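Local coordinates for oligopeptide ABC transporter, periplasmic oligopeptide-binding protein, putative (Thermotoga maritima MSB8, PDB 5IPW) that probably binds oligopeptides in the periplasm as the solute-binding component of an ABC transporter that imports peptides, at residues A[193-198]-A[222-227]; A[339-344]-A[487-492]. All coordinates share one frame; numbering follows the deposited sequence.

Contact 1 of 2, residues A[193-198]-A[222-227]; sequences HYLKQF and DLFNDK
Phe198 and Phe224 bring the two backbones closest, their CA atoms 5.6 Å apart, where the 3-10 segment 196-198 meets the last turn of helix 220-227. The centre of the contact is a CH-pi interaction: Lys227 CG stands 3.5 Å from the centroid of the Phe198 ring, only 13° off the ring normal. A bend at chi2 (-63°) lays the lysine chain across that face, so that CB, CG, CD and CE all touch the ring. Gln197 CG covers the opposite face, and the ring is clamped between two aliphatic chains. The amide of Gln197 is tied in turn to the backbone, NE2 giving a 3.0 Å bond to Tyr194 O. Leu223 CD2 comes obliquely to Phe198 CD1, 3.9 Å away. Phe224 turns the edge of its own ring to Phe198 O, while its CE2 reaches Leu195 CB at 4.0 Å; Leu195 splits its branches, CD1 toward Phe224 CZ and CD2 toward C and CB of Lys227. Beyond the ring, Tyr194 OH lies 3.6 Å from Lys227 CD and is hydrogen-bonded to Asn233 ND2, which also donates to Lys227 O. Lysine suits this place because its methylenes can serve as a hydrophobic surface while its ammonium group goes elsewhere: NZ donates to a water at 2.9 Å. The chemistry implies an association made by apolar contact, with polar groups and water at its border.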
loop_
_atom_site.group_PDB
_atom_site.type_symbol
_atom_site.label_atom_id
_atom_site.label_comp_id
_atom_site.label_asym_id
_atom_site.label_seq_id
_atom_site.Cartn_x
_atom_site.Cartn_y
_atom_site.Cartn_z
ATOM N N HIS A 193 0.425 -20.864 -22.650
ATOM C CA HIS A 193 -0.236 -21.507 -23.792
ATOM C C HIS A 193 -0.696 -20.487 -24.836
ATOM O O HIS A 193 -0.771 -20.805 -26.026
ATOM C CB HIS A 193 -1.412 -22.374 -23.327
ATOM C CG HIS A 193 -2.623 -21.597 -22.918
ATOM N ND1 HIS A 193 -2.740 -20.986 -21.687
ATOM C CD2 HIS A 193 -3.778 -21.338 -23.578
ATOM C CE1 HIS A 193 -3.911 -20.379 -21.607
ATOM N NE2 HIS A 193 -4.564 -20.582 -22.741
ATOM N N TYR A 194 -1.006 -19.273 -24.379
ATOM C CA TYR A 194 -1.399 -18.180 -25.261
ATOM C C TYR A 194 -0.213 -17.336 -25.715
ATOM O O TYR A 194 -0.163 -16.936 -26.873
ATOM C CB TYR A 194 -2.418 -17.266 -24.570
ATOM C CG TYR A 194 -2.813 -16.050 -25.394
ATOM C CD1 TYR A 194 -3.670 -16.167 -26.485
ATOM C CD2 TYR A 194 -2.324 -14.780 -25.080
ATOM C CE1 TYR A 194 -4.026 -15.057 -27.243
ATOM C CE2 TYR A 194 -2.680 -13.663 -25.826
ATOM C CZ TYR A 194 -3.524 -13.806 -26.908
ATOM O OH TYR A 194 -3.870 -12.701 -27.642
ATOM N N LEU A 195 0.721 -17.054 -24.809
ATOM C CA LEU A 195 1.768 -16.061 -25.073
ATOM C C LEU A 195 3.017 -16.569 -25.803
ATOM O O LEU A 195 3.710 -15.785 -26.459
ATOM C CB LEU A 195 2.194 -15.387 -23.769
ATOM C CG LEU A 195 1.168 -14.408 -23.207
ATOM C CD1 LEU A 195 1.578 -13.959 -21.817
ATOM C CD2 LEU A 195 0.995 -13.206 -24.120
ATOM N N LYS A 196 3.307 -17.864 -25.686
ATOM C CA LYS A 196 4.516 -18.440 -26.291
ATOM C C LYS A 196 4.611 -18.213 -27.804
ATOM O O LYS A 196 5.715 -18.157 -28.349
ATOM C CB LYS A 196 4.620 -19.934 -25.986
ATOM C CG LYS A 196 5.189 -20.233 -24.616
ATOM C CD LYS A 196 5.276 -21.728 -24.369
ATOM C CE LYS A 196 6.140 -22.025 -23.150
ATOM N NZ LYS A 196 6.258 -23.484 -22.864
ATOM N N GLN A 197 3.466 -18.090 -28.477
ATOM C CA GLN A 197 3.448 -17.804 -29.920
ATOM C C GLN A 197 4.044 -16.435 -30.274
ATOM O O GLN A 197 4.365 -16.190 -31.431
ATOM C CB GLN A 197 2.027 -17.894 -30.477
ATOM C CG GLN A 197 1.085 -16.825 -29.956
ATOM C CD GLN A 197 -0.291 -16.974 -30.542
ATOM O OE1 GLN A 197 -0.448 -16.963 -31.759
ATOM N NE2 GLN A 197 -1.297 -17.132 -29.688
ATOM N N PHE A 198 4.168 -15.556 -29.277
ATOM C CA PHE A 198 4.742 -14.218 -29.446
ATOM C C PHE A 198 6.158 -14.088 -28.872
ATOM O O PHE A 198 6.715 -12.989 -28.832
ATOM C CB PHE A 198 3.833 -13.194 -28.764
ATOM C CG PHE A 198 2.400 -13.287 -29.186
ATOM C CD1 PHE A 198 2.035 -13.031 -30.498
ATOM C CD2 PHE A 198 1.415 -13.631 -28.279
ATOM C CE1 PHE A 198 0.712 -13.112 -30.899
ATOM C CE2 PHE A 198 0.089 -13.720 -28.675
ATOM C CZ PHE A 198 -0.263 -13.461 -29.986
ATOM N N ASP A 222 7.032 -5.165 -28.672
ATOM C CA ASP A 222 5.815 -4.357 -28.774
ATOM C C ASP A 222 4.600 -5.245 -28.969
ATOM O O ASP A 222 3.545 -4.996 -28.387
ATOM C CB ASP A 222 5.900 -3.369 -29.940
ATOM C CG ASP A 222 6.996 -2.334 -29.765
ATOM O OD1 ASP A 222 7.449 -2.101 -28.622
ATOM O OD2 ASP A 222 7.403 -1.751 -30.794
ATOM N N LEU A 223 4.755 -6.268 -29.804
ATOM C CA LEU A 223 3.702 -7.252 -30.025
ATOM C C LEU A 223 3.428 -8.032 -28.742
ATOM O O LEU A 223 2.272 -8.234 -28.380
ATOM C CB LEU A 223 4.077 -8.211 -31.161
ATOM C CG LEU A 223 3.079 -9.330 -31.493
ATOM C CD1 LEU A 223 1.707 -8.784 -31.862
ATOM C CD2 LEU A 223 3.614 -10.213 -32.614
ATOM N N PHE A 224 4.485 -8.449 -28.048
ATOM C CA PHE A 224 4.316 -9.232 -26.835
ATOM C C PHE A 224 3.575 -8.459 -25.756
ATOM O O PHE A 224 2.625 -8.977 -25.170
ATOM C CB PHE A 224 5.657 -9.713 -26.283
ATOM C CG PHE A 224 5.515 -10.697 -25.160
ATOM C CD1 PHE A 224 5.401 -10.260 -23.847
ATOM C CD2 PHE A 224 5.471 -12.058 -25.417
ATOM C CE1 PHE A 224 5.256 -11.163 -22.808
ATOM C CE2 PHE A 224 5.332 -12.969 -24.382
ATOM C CZ PHE A 224 5.222 -12.520 -23.075
ATOM N N ASN A 225 4.014 -7.233 -25.496
ATOM C CA ASN A 225 3.391 -6.395 -24.474
ATOM C C ASN A 225 1.950 -6.013 -24.813
ATOM O O ASN A 225 1.137 -5.835 -23.909
ATOM C CB ASN A 225 4.220 -5.134 -24.221
ATOM C CG ASN A 225 5.599 -5.439 -23.650
ATOM O OD1 ASN A 225 5.791 -6.404 -22.904
ATOM N ND2 ASN A 225 6.570 -4.607 -23.996
ATOM N N ASP A 226 1.636 -5.891 -26.100
ATOM C CA ASP A 226 0.253 -5.643 -26.537
ATOM C C ASP A 226 -0.621 -6.848 -26.282
ATOM O O ASP A 226 -1.793 -6.714 -25.917
ATOM C CB ASP A 226 0.175 -5.306 -28.033
ATOM C CG ASP A 226 0.132 -3.814 -28.296
ATOM O OD1 ASP A 226 0.779 -3.045 -27.547
ATOM O OD2 ASP A 226 -0.551 -3.415 -29.266
ATOM N N LYS A 227 -0.047 -8.021 -26.510
ATOM C CA LYS A 227 -0.743 -9.272 -26.280
ATOM C C LYS A 227 -0.869 -9.589 -24.795
ATOM O O LYS A 227 -1.887 -10.121 -24.363
ATOM C CB LYS A 227 -0.026 -10.410 -27.013
ATOM C CG LYS A 227 -0.086 -10.276 -28.524
ATOM C CD LYS A 227 -1.514 -10.341 -29.038
ATOM C CE LYS A 227 -1.579 -10.129 -30.538
ATOM N NZ LYS A 227 -2.985 -9.928 -30.980
HETATM O O HOH W 1 -5.413 -10.218 -29.475
#

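Contact 2 of 2, residues A[339-344]-A[487-492]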
loop_
_atom_site.group_PDB
_atom_site.type_symbol
_atom_site.label_atom_id
_atom_site.label_comp_id
_atom_site.label_asym_id
_atom_site.label_seq_id
_atom_site.Cartn_x
_atom_site.Cartn_y
_atom_site.Cartn_z
ATOM N N SER A 339 1.191 16.099 8.231
ATOM C CA SER A 339 2.255 17.104 8.260
ATOM C C SER A 339 3.083 17.016 9.535
ATOM O O SER A 339 2.701 17.568 10.558
ATOM C CB SER A 339 1.661 18.509 8.122
ATOM O OG SER A 339 2.679 19.483 7.966
ATOM N N ARG A 340 4.215 16.314 9.456
ATOM C CA ARG A 340 5.122 16.143 10.591
ATOM C C ARG A 340 6.423 16.917 10.390
ATOM O O ARG A 340 6.670 17.455 9.312
ATOM C CB ARG A 340 5.410 14.656 10.867
ATOM C CG ARG A 340 5.839 13.801 9.680
ATOM C CD ARG A 340 7.304 13.952 9.271
ATOM N NE ARG A 340 7.613 13.056 8.157
ATOM C CZ ARG A 340 8.825 12.614 7.821
ATOM N NH1 ARG A 340 9.911 12.977 8.499
ATOM N NH2 ARG A 340 8.948 11.792 6.783
ATOM N N ILE A 341 7.242 16.968 11.440
ATOM C CA ILE A 341 8.514 17.686 11.416
ATOM C C ILE A 341 9.617 16.868 12.073
ATOM O O ILE A 341 9.383 16.106 13.013
ATOM C CB ILE A 341 8.407 19.061 12.118
ATOM C CG1 ILE A 341 9.627 19.934 11.809
ATOM C CG2 ILE A 341 8.244 18.907 13.627
ATOM C CD1 ILE A 341 9.494 21.354 12.323
ATOM N N SER A 342 10.824 17.016 11.550
ATOM C CA SER A 342 12.008 16.517 12.224
ATOM C C SER A 342 13.006 17.667 12.311
ATOM O O SER A 342 13.095 18.501 11.407
ATOM C CB SER A 342 12.598 15.295 11.511
ATOM O OG SER A 342 12.587 15.440 10.108
ATOM N N LEU A 343 13.712 17.739 13.430
ATOM C CA LEU A 343 14.749 18.740 13.614
ATOM C C LEU A 343 16.051 18.187 13.059
ATOM O O LEU A 343 16.209 16.976 12.919
ATOM C CB LEU A 343 14.901 19.082 15.098
ATOM C CG LEU A 343 13.620 19.484 15.837
ATOM C CD1 LEU A 343 13.870 19.472 17.334
ATOM C CD2 LEU A 343 13.113 20.844 15.374
ATOM N N ASN A 344 16.985 19.074 12.741
ATOM C CA ASN A 344 18.259 18.652 12.187
ATOM C C ASN A 344 19.179 18.171 13.311
ATOM O O ASN A 344 19.839 18.967 13.968
ATOM C CB ASN A 344 18.886 19.800 11.387
ATOM C CG ASN A 344 20.097 19.362 10.587
ATOM O OD1 ASN A 344 20.642 18.278 10.799
ATOM N ND2 ASN A 344 20.529 20.211 9.664
ATOM N N PHE A 487 19.607 23.104 6.879
ATOM C CA PHE A 487 18.300 23.375 7.448
ATOM C C PHE A 487 18.335 23.193 8.962
ATOM O O PHE A 487 19.201 22.503 9.497
ATOM C CB PHE A 487 17.235 22.455 6.824
ATOM C CG PHE A 487 17.459 20.998 7.098
ATOM C CD1 PHE A 487 18.294 20.243 6.288
ATOM C CD2 PHE A 487 16.845 20.380 8.174
ATOM C CE1 PHE A 487 18.510 18.901 6.548
ATOM C CE2 PHE A 487 17.055 19.035 8.438
ATOM C CZ PHE A 487 17.890 18.296 7.626
ATOM N N ASP A 488 17.380 23.823 9.632
ATOM C CA ASP A 488 17.135 23.616 11.050
ATOM C C ASP A 488 16.089 22.521 11.232
ATOM O O ASP A 488 16.269 21.597 12.032
ATOM C CB ASP A 488 16.628 24.911 11.697
ATOM C CG ASP A 488 17.532 26.093 11.427
ATOM O OD1 ASP A 488 18.756 25.907 11.464
ATOM O OD2 ASP A 488 17.027 27.204 11.178
ATOM N N ALA A 489 14.991 22.642 10.490
ATOM C CA ALA A 489 13.901 21.677 10.565
ATOM C C ALA A 489 13.157 21.536 9.232
ATOM O O ALA A 489 12.915 22.526 8.531
ATOM C CB ALA A 489 12.942 22.072 11.669
ATOM N N MET A 490 12.799 20.291 8.912
ATOM C CA MET A 490 12.096 19.926 7.680
ATOM C C MET A 490 10.745 19.296 8.005
ATOM O O MET A 490 10.670 18.358 8.817
ATOM C CB MET A 490 12.909 18.880 6.909
ATOM C CG MET A 490 14.203 19.379 6.293
ATOM S SD MET A 490 13.897 20.352 4.815
ATOM C CE MET A 490 15.535 20.457 4.125
ATOM N N VAL A 491 9.682 19.781 7.362
ATOM C CA VAL A 491 8.379 19.121 7.481
ATOM C C VAL A 491 8.064 18.303 6.225
ATOM O O VAL A 491 8.400 18.685 5.094
ATOM C CB VAL A 491 7.201 20.087 7.826
ATOM C CG1 VAL A 491 7.667 21.245 8.703
ATOM C CG2 VAL A 491 6.495 20.600 6.580
ATOM N N TRP A 492 7.409 17.172 6.452
ATOM C CA TRP A 492 6.941 16.299 5.385
ATOM C C TRP A 492 5.769 15.506 5.937
ATOM O O TRP A 492 5.626 15.381 7.159
ATOM C CB TRP A 492 8.056 15.341 4.966
ATOM C CG TRP A 492 7.845 14.648 3.648
ATOM C CD1 TRP A 492 7.544 13.327 3.446
ATOM C CD2 TRP A 492 7.957 15.234 2.350
ATOM N NE1 TRP A 492 7.455 13.063 2.102
ATOM C CE2 TRP A 492 7.705 14.216 1.408
ATOM C CE3 TRP A 492 8.246 16.521 1.892
ATOM C CZ2 TRP A 492 7.727 14.451 0.040
ATOM C CZ3 TRP A 492 8.267 16.749 0.534
ATOM C CH2 TRP A 492 8.006 15.722 -0.376
#
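Asn344 and Phe487 close one end of this antiparallel strand pair. Asn344 ND2 donates a nearly straight 2.7 Å bond (172°) to Phe487 O, and the amide lies stacked on the phenyl ring with the planes 16° apart. With CG set trans to the backbone N, the asparagine brings over the ring a flat group that can bond in its plane and stack through its face. Met490 CG covers the ring's other face, and Asn344 OD1 accepts from Ala346 N. Along the strands, Ser342 and Met490 form a hydrogen-bonded pair, Ser342 N to Met490 O being 3.0 Å, and Arg340 pairs likewise with Trp492. In the alternating non-hydrogen-bonded pairs, Ile341 with Val491 and Leu343 with Ala489, the side chains share one face; Ala489, with only a methyl, lets Ile341 CD1 come to 3.6 Å from its CB. On the other face the Arg340 guanidinium passes over Trp492 CB, its plane 87° from the indole, and is held by Asp516 and Asn493 O. Outward, strand 440-445 flanks 489-494 in parallel, and strand 589-591 borders 340-343. Helix 448-462 packs through Trp454 on Ile341 and Val491, whereas helix 475-484 meets Met490 and Trp492 from the opposite face.

How the contacts relate
From the N terminus the chain first reaches contact 1, where 222-227 returns to 193-198 after 23 intervening residues that include helix 205-209 but no strand. That loop is complete before contact 2 opens, so the two lie in series and neither nest nor cross. Contact 2 closes over 142 intervening residues, many of them helical, and brings 487-492 beside 339-344 as two adjacent inner strands of a five-stranded mixed sheet. Contact 1 thus joins two short helices close in sequence, near helix 129-140, whereas contact 2 ties distant parts of the chain into one sheet. Their centres lie about 49 Å apart, on opposite sides of the chain's centre.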